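PDB 3R44: fatty acyl CoA synthetase FADD13 (FATTY-ACYL-CoA SYNTHETASE) from Mycobacterium tuberculosis, which belongs to the ANL superfamily of AMP-binding enzymes, with a large N-terminal region and a smaller C-terminal domain. Local coordinates for residues A53-D58 and R156-D161; T61-A66 and S116-Y121; D414-G419 and W451-A456. All coordinates share one frame; numbering follows the deposited sequence.

Interaction 1 (A53-D58 and R156-D161); sequences ANRCAD and RSAAAD
The guanidinium group of Arg-55 carries the methyl of Ala-160 over the centre of one face, CZ to CB 3.7 Å, while Ala-158 O lies at its edge, near the plane. Ala-158 O rests against the aliphatic part of the arginine, 3.5 Å from Arg-55 CD, and is not bonded to the guanidinium. A bend at chi3 (-125°) folds the chain of Arg-55 alongside the loop, and its CB meets CB of Ala-158. The carboxylate of Asp-58 is approached from above its plane: Ala-159 N gives a fairly straight hydrogen bond to OD2, 3.1 Å long. CG of Asp-58 stands opposite the backbone N (chi1 -170°), which carries the carboxylate out to that amide. Asn-54, Arg-55 and Asp-58 all project from helix 46-62 of the AMP-binding enzyme region, and the loop that leaves helix 148-157 runs across this helix at the protein surface. One turn back, the amide of Asn-54 reaches Ala-160 O through ND2 at 3.2 Å, a bent bond whose donor sits above the carbonyl plane, 55° out of it. The stronger partner of ND2 is OE2 of Glu-162, just beyond the loop segment, and OD1 has a weak bond to Lys-90 of helix 79-91, so both ends of this buried amide are engaged. Two waters reinforce the join. One donates to Asn-54 O and to Asp-161 O, the latter at 2.8 Å; the other accepts from Asn-54 ND2 and donates to Ala-160 O, 2.7 Å away.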
loop_
_atom_site.group_PDB
_atom_site.type_symbol
_atom_site.label_atom_id
_atom_site.label_comp_id
_atom_site.label_asym_id
_atom_site.label_seq_id
_atom_site.Cartn_x
_atom_site.Cartn_y
_atom_site.Cartn_z
ATOM N N ALA A 53 -4.129 23.892 -5.350
ATOM C CA ALA A 53 -4.935 22.916 -6.095
ATOM C C ALA A 53 -5.703 23.562 -7.251
ATOM O O ALA A 53 -5.805 22.991 -8.348
ATOM C CB ALA A 53 -5.899 22.144 -5.133
ATOM N N ASN A 54 -6.224 24.772 -7.028
ATOM C CA ASN A 54 -6.911 25.500 -8.073
ATOM C C ASN A 54 -5.974 25.874 -9.203
ATOM O O ASN A 54 -6.336 25.767 -10.372
ATOM C CB ASN A 54 -7.583 26.761 -7.540
ATOM C CG ASN A 54 -8.804 26.441 -6.699
ATOM O OD1 ASN A 54 -9.258 25.318 -6.705
ATOM N ND2 ASN A 54 -9.279 27.408 -5.904
ATOM N N ARG A 55 -4.800 26.356 -8.847
ATOM C CA ARG A 55 -3.754 26.604 -9.869
ATOM C C ARG A 55 -3.363 25.332 -10.656
ATOM O O ARG A 55 -3.209 25.398 -11.873
ATOM C CB ARG A 55 -2.528 27.274 -9.241
ATOM C CG ARG A 55 -2.818 28.712 -8.764
ATOM C CD ARG A 55 -1.583 29.556 -8.539
ATOM N NE ARG A 55 -1.684 30.050 -7.174
ATOM C CZ ARG A 55 -2.088 31.256 -6.773
ATOM N NH1 ARG A 55 -2.341 32.244 -7.635
ATOM N NH2 ARG A 55 -2.176 31.485 -5.454
ATOM N N CYS A 56 -3.246 24.187 -9.973
ATOM C CA CYS A 56 -2.979 22.909 -10.622
ATOM C C CYS A 56 -4.109 22.577 -11.610
ATOM O O CYS A 56 -3.849 22.140 -12.739
ATOM C CB CYS A 56 -2.819 21.779 -9.616
ATOM S SG CYS A 56 -1.224 21.892 -8.747
ATOM N N ALA A 57 -5.352 22.796 -11.180
ATOM C CA ALA A 57 -6.500 22.538 -12.033
ATOM C C ALA A 57 -6.486 23.433 -13.274
ATOM O O ALA A 57 -6.853 22.978 -14.378
ATOM C CB ALA A 57 -7.778 22.745 -11.259
ATOM N N ASP A 58 -6.084 24.689 -13.075
ATOM C CA ASP A 58 -5.961 25.657 -14.165
ATOM C C ASP A 58 -4.928 25.188 -15.189
ATOM O O ASP A 58 -5.191 25.205 -16.420
ATOM C CB ASP A 58 -5.654 27.075 -13.634
ATOM C CG ASP A 58 -5.751 28.167 -14.728
ATOM O OD1 ASP A 58 -6.745 28.142 -15.494
ATOM O OD2 ASP A 58 -4.870 29.062 -14.803
ATOM N N ARG A 156 3.260 29.326 -11.635
ATOM C CA ARG A 156 3.502 30.738 -11.385
ATOM C C ARG A 156 2.553 31.650 -12.155
ATOM O O ARG A 156 2.234 32.719 -11.656
ATOM C CB ARG A 156 4.986 31.102 -11.632
ATOM C CG ARG A 156 5.904 30.567 -10.503
ATOM C CD ARG A 156 7.363 31.063 -10.552
ATOM N NE ARG A 156 7.926 31.074 -11.910
ATOM C CZ ARG A 156 8.779 30.174 -12.420
ATOM N NH1 ARG A 156 9.209 29.131 -11.699
ATOM N NH2 ARG A 156 9.195 30.316 -13.684
ATOM N N SER A 157 2.077 31.249 -13.331
ATOM C CA SER A 157 1.200 32.125 -14.110
ATOM C C SER A 157 -0.304 31.755 -14.064
ATOM O O SER A 157 -1.117 32.449 -14.665
ATOM C CB SER A 157 1.712 32.209 -15.570
ATOM O OG SER A 157 1.390 31.015 -16.278
ATOM N N ALA A 158 -0.657 30.684 -13.336
ATOM C CA ALA A 158 -2.018 30.161 -13.259
ATOM C C ALA A 158 -2.831 30.987 -12.290
ATOM O O ALA A 158 -2.271 31.566 -11.329
ATOM C CB ALA A 158 -1.983 28.733 -12.795
ATOM N N ALA A 159 -4.141 31.032 -12.541
ATOM C CA ALA A 159 -5.094 31.718 -11.663
ATOM C C ALA A 159 -5.630 30.697 -10.684
ATOM O O ALA A 159 -5.759 29.518 -11.015
ATOM C CB ALA A 159 -6.244 32.341 -12.466
ATOM N N ALA A 160 -5.978 31.156 -9.492
ATOM C CA ALA A 160 -6.401 30.274 -8.421
ATOM C C ALA A 160 -7.926 30.204 -8.378
ATOM O O ALA A 160 -8.487 30.122 -7.321
ATOM C CB ALA A 160 -5.793 30.753 -7.050
ATOM N N ASP A 161 -8.578 30.197 -9.546
ATOM C CA ASP A 161 -10.044 30.161 -9.661
ATOM C C ASP A 161 -10.537 28.811 -9.198
ATOM O O ASP A 161 -10.018 27.800 -9.610
ATOM C CB ASP A 161 -10.488 30.289 -11.137
ATOM C CG ASP A 161 -10.099 31.634 -11.803
ATOM O OD1 ASP A 161 -10.087 32.668 -11.093
ATOM O OD2 ASP A 161 -9.849 31.655 -13.061
HETATM O O HOH W 1 -8.701 26.330 -11.570
HETATM O O HOH W 2 -8.336 29.897 -4.585
#

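Interaction 2 (T61-A66 and S116-Y121); sequences TALGIA and SKVVIY
Ile-65 and Val-118 form the tight centre of this contact, where the loop after helix 46-62 packs against strand 118-121 of a four-stranded parallel sheet. The helix ends in a Schellman motif at Gly-64, whose positive phi (100°) turns the chain away from the helical path and on toward strand 70-74, the neighbour of 118-121 in that sheet. CD1 of Ile-65 touches CG2 of Val-118 at 3.7 Å, and the isoleucine CG1 is only slightly farther from the same methyl; the two side chains meet at a slant. Because CG1 of Val-118 points away from the valine's own N (chi1 167°), the two valine methyls serve different partners. CG2 takes Ile-65, whereas CG1 meets CD1 of Leu-63 at 4.1 Å, the leucine standing square to it. Val-71 of strand 70-74 also touches Ile-65, and Ile-146 of strand 144-147 touches Leu-63, so the apolar patch spreads over adjacent strands. Toward the partly exposed side the fit is looser. Lys-117 runs antiparallel to the side chain of Ile-65, with the lysine CB 4.0 Å from CD1 of Ile-65. No hydrogen bond joins the two segments, and the contact rests mainly on methyl and methylene groups. Extended through CE, the lysine chain brings CE of Lys-117 to 3.6 Å from Gly-64 O, and the bend at chi4 (55°) turns NZ away from that carbonyl.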
loop_
_atom_site.group_PDB
_atom_site.type_symbol
_atom_site.label_atom_id
_atom_site.label_comp_id
_atom_site.label_asym_id
_atom_site.label_seq_id
_atom_site.Cartn_x
_atom_site.Cartn_y
_atom_site.Cartn_z
ATOM N N THR A 61 -6.317 22.125 -17.062
ATOM C CA THR A 61 -7.312 22.589 -18.004
ATOM C C THR A 61 -6.597 23.107 -19.253
ATOM O O THR A 61 -6.989 22.825 -20.413
ATOM C CB THR A 61 -8.189 23.686 -17.410
ATOM O OG1 THR A 61 -9.032 23.098 -16.419
ATOM C CG2 THR A 61 -9.070 24.288 -18.487
ATOM N N ALA A 62 -5.529 23.859 -19.016
ATOM C CA ALA A 62 -4.791 24.473 -20.129
ATOM C C ALA A 62 -4.218 23.422 -21.102
ATOM O O ALA A 62 -4.077 23.664 -22.306
ATOM C CB ALA A 62 -3.656 25.388 -19.601
ATOM N N LEU A 63 -3.920 22.248 -20.562
ATOM C CA LEU A 63 -3.362 21.120 -21.293
ATOM C C LEU A 63 -4.407 20.208 -21.917
ATOM O O LEU A 63 -4.065 19.281 -22.649
ATOM C CB LEU A 63 -2.409 20.339 -20.388
ATOM C CG LEU A 63 -1.215 21.105 -19.832
ATOM C CD1 LEU A 63 -0.443 20.288 -18.755
ATOM C CD2 LEU A 63 -0.275 21.524 -20.963
ATOM N N GLY A 64 -5.680 20.505 -21.742
ATOM C CA GLY A 64 -6.691 19.746 -22.459
ATOM C C GLY A 64 -7.318 18.692 -21.581
ATOM O O GLY A 64 -8.189 17.943 -22.035
ATOM N N ILE A 65 -6.919 18.656 -20.313
ATOM C CA ILE A 65 -7.507 17.675 -19.389
ATOM C C ILE A 65 -8.964 18.033 -19.071
ATOM O O ILE A 65 -9.297 19.171 -18.732
ATOM C CB ILE A 65 -6.679 17.505 -18.080
ATOM C CG1 ILE A 65 -5.347 16.816 -18.336
ATOM C CG2 ILE A 65 -7.515 16.775 -16.964
ATOM C CD1 ILE A 65 -5.405 15.408 -18.954
ATOM N N ALA A 66 -9.841 17.063 -19.257
ATOM C CA ALA A 66 -11.253 17.223 -18.995
ATOM C C ALA A 66 -11.688 16.049 -18.166
ATOM O O ALA A 66 -10.889 15.152 -17.846
ATOM C CB ALA A 66 -12.054 17.287 -20.323
ATOM N N SER A 116 -3.050 7.435 -20.445
ATOM C CA SER A 116 -2.729 8.747 -19.891
ATOM C C SER A 116 -2.511 9.731 -21.016
ATOM O O SER A 116 -1.815 9.443 -22.012
ATOM C CB SER A 116 -1.471 8.771 -19.024
ATOM O OG SER A 116 -1.725 8.041 -17.827
ATOM N N LYS A 117 -3.067 10.912 -20.817
ATOM C CA LYS A 117 -2.956 12.001 -21.781
ATOM C C LYS A 117 -1.793 12.931 -21.473
ATOM O O LYS A 117 -1.163 13.471 -22.350
ATOM C CB LYS A 117 -4.275 12.765 -21.741
ATOM C CG LYS A 117 -4.461 13.861 -22.738
ATOM C CD LYS A 117 -5.963 14.270 -22.760
ATOM C CE LYS A 117 -6.197 15.430 -23.729
ATOM N NZ LYS A 117 -5.705 15.132 -25.109
ATOM N N VAL A 118 -1.535 13.153 -20.185
ATOM C CA VAL A 118 -0.524 14.082 -19.734
ATOM C C VAL A 118 0.324 13.336 -18.754
ATOM O O VAL A 118 -0.213 12.576 -17.952
ATOM C CB VAL A 118 -1.192 15.313 -19.055
ATOM C CG1 VAL A 118 -0.183 16.173 -18.287
ATOM C CG2 VAL A 118 -1.945 16.163 -20.138
ATOM N N VAL A 119 1.625 13.533 -18.829
ATOM C CA VAL A 119 2.553 12.928 -17.882
ATOM C C VAL A 119 3.320 14.036 -17.188
ATOM O O VAL A 119 3.969 14.849 -17.853
ATOM C CB VAL A 119 3.508 11.956 -18.581
ATOM C CG1 VAL A 119 4.546 11.410 -17.583
ATOM C CG2 VAL A 119 2.632 10.813 -19.246
ATOM N N ILE A 120 3.191 14.095 -15.870
ATOM C CA ILE A 120 3.912 15.092 -15.072
ATOM C C ILE A 120 5.020 14.368 -14.301
ATOM O O ILE A 120 4.716 13.456 -13.515
ATOM C CB ILE A 120 2.983 15.870 -14.151
ATOM C CG1 ILE A 120 1.884 16.579 -14.966
ATOM C CG2 ILE A 120 3.821 16.921 -13.374
ATOM C CD1 ILE A 120 0.889 17.215 -14.154
ATOM N N TYR A 121 6.281 14.738 -14.541
ATOM C CA TYR A 121 7.391 14.022 -13.953
ATOM C C TYR A 121 8.413 14.864 -13.249
ATOM O O TYR A 121 8.732 16.017 -13.627
ATOM C CB TYR A 121 8.074 13.144 -14.987
ATOM C CG TYR A 121 8.776 13.893 -16.090
ATOM C CD1 TYR A 121 10.149 14.163 -16.026
ATOM C CD2 TYR A 121 8.074 14.340 -17.186
ATOM C CE1 TYR A 121 10.783 14.843 -17.053
ATOM C CE2 TYR A 121 8.690 15.032 -18.194
ATOM C CZ TYR A 121 10.028 15.273 -18.136
ATOM O OH TYR A 121 10.587 15.955 -19.208
#

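Interaction 3 (D414-G419 and W451-A456)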
loop_
_atom_site.group_PDB
_atom_site.type_symbol
_atom_site.label_atom_id
_atom_site.label_comp_id
_atom_site.label_asym_id
_atom_site.label_seq_id
_atom_site.Cartn_x
_atom_site.Cartn_y
_atom_site.Cartn_z
ATOM N N ASP A 414 2.590 -15.202 -3.207
ATOM C CA ASP A 414 3.366 -16.368 -2.880
ATOM C C ASP A 414 2.671 -17.670 -3.233
ATOM O O ASP A 414 3.254 -18.745 -3.136
ATOM C CB ASP A 414 3.703 -16.331 -1.378
ATOM C CG ASP A 414 4.652 -15.157 -1.016
ATOM O OD1 ASP A 414 5.518 -14.767 -1.848
ATOM O OD2 ASP A 414 4.506 -14.595 0.088
ATOM N N MET A 415 1.451 -17.574 -3.732
ATOM C CA MET A 415 0.705 -18.744 -4.139
ATOM C C MET A 415 1.427 -19.471 -5.294
ATOM O O MET A 415 2.089 -18.841 -6.133
ATOM C CB MET A 415 -0.708 -18.356 -4.571
ATOM C CG MET A 415 -1.569 -19.572 -4.866
ATOM S SD MET A 415 -3.214 -19.109 -5.473
ATOM C CE MET A 415 -2.889 -18.605 -7.184
ATOM N N ILE A 416 1.368 -20.799 -5.293
ATOM C CA ILE A 416 2.059 -21.635 -6.281
ATOM C C ILE A 416 1.008 -22.245 -7.198
ATOM O O ILE A 416 0.000 -22.730 -6.726
ATOM C CB ILE A 416 2.944 -22.725 -5.583
ATOM C CG1 ILE A 416 3.932 -22.050 -4.609
ATOM C CG2 ILE A 416 3.717 -23.559 -6.634
ATOM C CD1 ILE A 416 4.571 -22.941 -3.533
ATOM N N ILE A 417 1.207 -22.187 -8.509
ATOM C CA ILE A 417 0.366 -22.947 -9.431
ATOM C C ILE A 417 1.123 -24.158 -9.965
ATOM O O ILE A 417 2.115 -24.009 -10.677
ATOM C CB ILE A 417 -0.111 -22.079 -10.572
ATOM C CG1 ILE A 417 -0.930 -20.922 -10.011
ATOM C CG2 ILE A 417 -1.009 -22.879 -11.497
ATOM C CD1 ILE A 417 -1.429 -19.984 -11.117
ATOM N N SER A 418 0.693 -25.344 -9.549
ATOM C CA SER A 418 1.398 -26.572 -9.866
ATOM C C SER A 418 0.412 -27.474 -10.631
ATOM O O SER A 418 -0.646 -27.790 -10.116
ATOM C CB SER A 418 1.957 -27.169 -8.562
ATOM O OG SER A 418 2.677 -28.355 -8.772
ATOM N N GLY A 419 0.728 -27.783 -11.896
ATOM C CA GLY A 419 -0.179 -28.536 -12.763
ATOM C C GLY A 419 -1.598 -27.969 -12.787
ATOM O O GLY A 419 -2.589 -28.721 -12.761
ATOM N N TRP A 451 5.424 -29.007 -14.459
ATOM C CA TRP A 451 4.324 -28.509 -13.622
ATOM C C TRP A 451 4.143 -26.999 -13.614
ATOM O O TRP A 451 3.208 -26.491 -12.985
ATOM C CB TRP A 451 4.579 -28.918 -12.190
ATOM C CG TRP A 451 4.680 -30.356 -12.020
ATOM C CD1 TRP A 451 5.819 -31.102 -12.063
ATOM C CD2 TRP A 451 3.607 -31.267 -11.755
ATOM N NE1 TRP A 451 5.522 -32.427 -11.824
ATOM C CE2 TRP A 451 4.167 -32.554 -11.644
ATOM C CE3 TRP A 451 2.228 -31.120 -11.601
ATOM C CZ2 TRP A 451 3.391 -33.691 -11.384
ATOM C CZ3 TRP A 451 1.457 -32.250 -11.343
ATOM C CH2 TRP A 451 2.040 -33.516 -11.238
ATOM N N GLY A 452 5.059 -26.286 -14.261
ATOM C CA GLY A 452 5.061 -24.829 -14.244
ATOM C C GLY A 452 5.822 -24.310 -13.043
ATOM O O GLY A 452 6.843 -23.623 -13.176
ATOM N N GLU A 453 5.303 -24.615 -11.863
ATOM C CA GLU A 453 6.040 -24.426 -10.616
ATOM C C GLU A 453 5.783 -25.635 -9.770
ATOM O O GLU A 453 4.712 -26.233 -9.838
ATOM C CB GLU A 453 5.580 -23.218 -9.772
ATOM C CG GLU A 453 5.614 -21.861 -10.399
ATOM C CD GLU A 453 5.045 -20.804 -9.411
ATOM O OE1 GLU A 453 3.799 -20.561 -9.438
ATOM O OE2 GLU A 453 5.843 -20.281 -8.582
ATOM N N ILE A 454 6.775 -25.984 -8.969
ATOM C CA ILE A 454 6.617 -27.022 -8.002
ATOM C C ILE A 454 6.832 -26.356 -6.616
ATOM O O ILE A 454 7.583 -25.407 -6.490
ATOM C CB ILE A 454 7.628 -28.191 -8.213
ATOM C CG1 ILE A 454 9.057 -27.692 -8.154
ATOM C CG2 ILE A 454 7.332 -28.934 -9.518
ATOM C CD1 ILE A 454 10.045 -28.775 -7.689
ATOM N N ALA A 455 6.167 -26.881 -5.593
ATOM C CA ALA A 455 6.366 -26.416 -4.244
ATOM C C ALA A 455 7.599 -27.056 -3.679
ATOM O O ALA A 455 7.708 -28.270 -3.652
ATOM C CB ALA A 455 5.175 -26.786 -3.382
ATOM N N ALA A 456 8.562 -26.234 -3.295
ATOM C CA ALA A 456 9.783 -26.635 -2.674
ATOM C C ALA A 456 9.750 -26.189 -1.212
ATOM O O ALA A 456 9.592 -25.005 -0.925
ATOM C CB ALA A 456 10.996 -25.957 -3.339
HETATM O O HOH W 3 4.951 -18.794 -6.589
HETATM O O HOH W 4 4.133 -28.644 -6.465
#
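Glu-453 lies across Ile-416, the two side chains crossing at a slant, with CB of the glutamate 3.7 Å from CG2 of the isoleucine. CG of Glu-453 swings beside its backbone N (chi1 -58°) and the chain is extended beyond it, so the carboxylate travels along strand 416-418 to the amide of Ile-417. There Ile-417 N donates to OE1 at 3.2 Å in a nearly straight bond that arrives from above the carboxylate plane. The other branch of Ile-416 goes its own way: CD1 packs on CB of Ala-455 at 3.9 Å, and Val-443 of strand 438-448 touches both residues.

At the far end Gly-419 N bonds to Trp-451 O, 3.0 Å away, in the carbonyl plane and on a lone pair. Gly-419 N also lies at the edge of the indole, 3.7 Å from Trp-451 CE3, while Lys-486 makes a cation-pi contact with the ring. Ser-418 OG and Ala-455 N share a water, which accepts from the amide at 2.8 Å.

The segments belong to different small sheets of the C-terminal part of this AMP-binding enzyme, and their strand axes diverge from antiparallel (127°). A glutamate carboxylate here does the work of a strand carbonyl for Ile-417 N, which may help to favour its ionised form.

In the fold
Interactions 1 and 2 share helix 46-62: the first uses its middle turns, 53-58, and the second its C-terminal end and the loop beyond. Their centres are 14 Å apart, and the 61-66 and 116-121 pairing falls between the two segments of interaction 1 along the chain. One helix is thereby joined both to the loop after helix 148-157 and to the parallel sheet containing strand 118-121, all within the AMP-binding enzyme region. Interaction 3 comes later in sequence, in the C-terminal part, with its centre 53 Å from that of interaction 1 and 43 Å from that of interaction 2. It touches neither, consistent with a separately packed C-terminal domain.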